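Long-range contact in ATP-dependent Clp protease adapter protein ClpS 2 (Agrobacterium tumefaciens, PDB 4YJM), which probably binds the N-terminal domain of the chaperone ClpA as an N-degron adaptor and modulates the substrate specificity of ClpAP-mediated protein degradation: residues M27-D32 / M96-P101. Sequence-based numbering, arbitrary orientation.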
loop_
_atom_site.group_PDB
_atom_site.type_symbol
_atom_site.label_atom_id
_atom_site.label_comp_id
_atom_site.label_asym_id
_atom_site.label_seq_id
_atom_site.Cartn_x
_atom_site.Cartn_y
_atom_site.Cartn_z
ATOM N N MET A 27 -3.069 -3.532 -1.037
ATOM C CA MET A 27 -2.162 -4.295 -0.174
ATOM C C MET A 27 -0.773 -3.717 -0.277
ATOM O O MET A 27 -0.288 -3.509 -1.362
ATOM C CB MET A 27 -2.076 -5.790 -0.584
ATOM C CG MET A 27 -3.414 -6.516 -0.770
ATOM S SD MET A 27 -4.312 -6.524 0.759
ATOM C CE MET A 27 -3.388 -7.768 1.702
ATOM N N LEU A 28 -0.132 -3.494 0.856
ATOM C CA LEU A 28 1.320 -3.323 0.929
ATOM C C LEU A 28 2.021 -4.674 1.082
ATOM O O LEU A 28 1.674 -5.468 1.981
ATOM C CB LEU A 28 1.666 -2.419 2.120
ATOM C CG LEU A 28 3.156 -2.398 2.483
ATOM C CD1 LEU A 28 3.949 -1.631 1.416
ATOM C CD2 LEU A 28 3.365 -1.817 3.866
ATOM N N LEU A 29 3.052 -4.927 0.265
ATOM C CA LEU A 29 3.843 -6.160 0.361
ATOM C C LEU A 29 5.123 -5.955 1.155
ATOM O O LEU A 29 5.737 -4.899 1.086
ATOM C CB LEU A 29 4.226 -6.710 -1.023
ATOM C CG LEU A 29 3.109 -6.931 -2.044
ATOM C CD1 LEU A 29 3.697 -7.679 -3.255
ATOM C CD2 LEU A 29 1.956 -7.728 -1.448
ATOM N N ASN A 30 5.520 -6.969 1.899
ATOM C CA ASN A 30 6.778 -6.925 2.626
ATOM C C ASN A 30 7.947 -6.958 1.671
ATOM O O ASN A 30 7.856 -7.568 0.609
ATOM C CB ASN A 30 6.876 -8.097 3.603
ATOM C CG ASN A 30 8.186 -8.101 4.394
ATOM O OD1 ASN A 30 8.462 -7.183 5.167
ATOM N ND2 ASN A 30 8.984 -9.153 4.216
ATOM N N ASP A 31 9.031 -6.274 2.036
ATOM C CA ASP A 31 10.336 -6.539 1.425
ATOM C C ASP A 31 11.468 -6.215 2.383
ATOM O O ASP A 31 11.257 -5.561 3.425
ATOM C CB ASP A 31 10.513 -5.759 0.118
ATOM C CG ASP A 31 10.711 -4.244 0.330
ATOM O OD1 ASP A 31 11.729 -3.838 0.905
ATOM O OD2 ASP A 31 9.841 -3.468 -0.103
ATOM N N ASP A 32 12.661 -6.634 1.981
ATOM C CA ASP A 32 13.882 -6.502 2.775
ATOM C C ASP A 32 14.690 -5.241 2.518
ATOM O O ASP A 32 15.740 -5.073 3.130
ATOM C CB ASP A 32 14.837 -7.673 2.500
ATOM C CG ASP A 32 14.252 -9.018 2.831
ATOM O OD1 ASP A 32 13.369 -9.093 3.705
ATOM O OD2 ASP A 32 14.710 -10.011 2.219
ATOM N N MET A 96 6.343 -2.456 -3.262
ATOM C CA MET A 96 5.208 -2.872 -4.082
ATOM C C MET A 96 3.868 -2.819 -3.367
ATOM O O MET A 96 3.710 -3.375 -2.264
ATOM C CB MET A 96 5.450 -4.318 -4.571
ATOM C CG MET A 96 4.323 -4.884 -5.448
ATOM S SD MET A 96 4.159 -4.022 -7.022
ATOM C CE MET A 96 5.801 -4.233 -7.649
ATOM N N PHE A 97 2.911 -2.119 -3.990
ATOM C CA PHE A 97 1.510 -2.138 -3.590
ATOM C C PHE A 97 0.704 -2.853 -4.672
ATOM O O PHE A 97 0.966 -2.649 -5.853
ATOM C CB PHE A 97 0.960 -0.756 -3.390
ATOM C CG PHE A 97 1.571 -0.014 -2.240
ATOM C CD1 PHE A 97 0.839 0.203 -1.097
ATOM C CD2 PHE A 97 2.870 0.503 -2.324
ATOM C CE1 PHE A 97 1.393 0.911 -0.034
ATOM C CE2 PHE A 97 3.415 1.216 -1.278
ATOM C CZ PHE A 97 2.692 1.416 -0.145
ATOM N N THR A 98 -0.248 -3.697 -4.265
ATOM C CA THR A 98 -1.056 -4.467 -5.223
ATOM C C THR A 98 -2.537 -4.243 -4.924
ATOM O O THR A 98 -2.879 -3.680 -3.893
ATOM C CB THR A 98 -0.744 -5.983 -5.151
ATOM O OG1 THR A 98 -1.152 -6.472 -3.866
ATOM C CG2 THR A 98 0.722 -6.252 -5.273
ATOM N N THR A 99 -3.429 -4.687 -5.806
ATOM C CA THR A 99 -4.848 -4.718 -5.470
ATOM C C THR A 99 -5.377 -6.139 -5.521
ATOM O O THR A 99 -4.863 -6.993 -6.231
ATOM C CB THR A 99 -5.701 -3.865 -6.422
ATOM O OG1 THR A 99 -5.730 -4.468 -7.720
ATOM C CG2 THR A 99 -5.156 -2.440 -6.542
ATOM N N GLU A 100 -6.428 -6.386 -4.759
ATOM C CA GLU A 100 -7.130 -7.636 -4.865
ATOM C C GLU A 100 -8.571 -7.418 -4.497
ATOM O O GLU A 100 -8.911 -6.592 -3.659
ATOM C CB GLU A 100 -6.493 -8.744 -4.005
ATOM C CG GLU A 100 -6.619 -8.613 -2.559
ATOM C CD GLU A 100 -5.889 -9.749 -1.814
ATOM O OE1 GLU A 100 -4.673 -9.950 -2.043
ATOM O OE2 GLU A 100 -6.559 -10.436 -1.011
ATOM N N PRO A 101 -9.438 -8.191 -5.131
ATOM C CA PRO A 101 -10.851 -7.980 -4.883
ATOM C C PRO A 101 -11.188 -8.403 -3.453
ATOM O O PRO A 101 -10.579 -9.347 -2.947
ATOM C CB PRO A 101 -11.524 -8.886 -5.942
ATOM C CG PRO A 101 -10.490 -9.860 -6.360
ATOM C CD PRO A 101 -9.184 -9.165 -6.202
HETATM O O HOH W 1 7.353 -4.217 -0.958
#
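Leu28 and Phe97 form a non-hydrogen-bonded pair in an antiparallel strand pairing, with both side chains on the same face of the sheet. Leu28 reaches over one face of the Phe97 ring with a single methyl, CD1. CD1 is 3.9 Å from the centroid of the Phe97 ring, a CH-pi contact. The methyl is displaced toward the rim, and its closest ring atom is Phe97 CZ. Chi1 of 168° sets Leu28 CG opposite its backbone N, and chi2 of 72° then turns CD1 to the ring.

The neighbouring pair, Met27 and Thr98, is hydrogen-bonded. Met27 N to Thr98 O and Thr98 N to Met27 O both measure 2.9 Å, the first bond almost straight. Met27 O also receives a CA-H...O contact from Phe97 CA. On the opposite face of the sheet from Leu28 and Phe97, Thr98 OG1 sits 3.5 Å from Met27 CB. Met27 CG, anti to the carbonyl carbon (chi1 -50°), passes 3.9 Å from Glu100 OE1. The other oxygen of that carboxylate, OE2, forms a salt bridge with Lys25.

Leu29 lies side by side with Met96, with its CD1 3.6 Å from Met96 CG. The same methyl meets Thr98 CG2, whose side chain crosses that of Leu29 at about a right angle. In the backbone, Leu29 N bonds to Met96 O at 3.0 Å. Beyond this bond, one water donates to Leu29 O and Asp31 OD2 and accepts from Met96 N.

The pairing completes a three-stranded antiparallel sheet of order 2-1-3, with strand 23-29 between 66-73 and 97-101. Helices cover the Leu28 and Phe97 face: Phe97 packs on Ala84 of helix 74-91, while Leu28 touches Val57 and Met58 of helix 51-64.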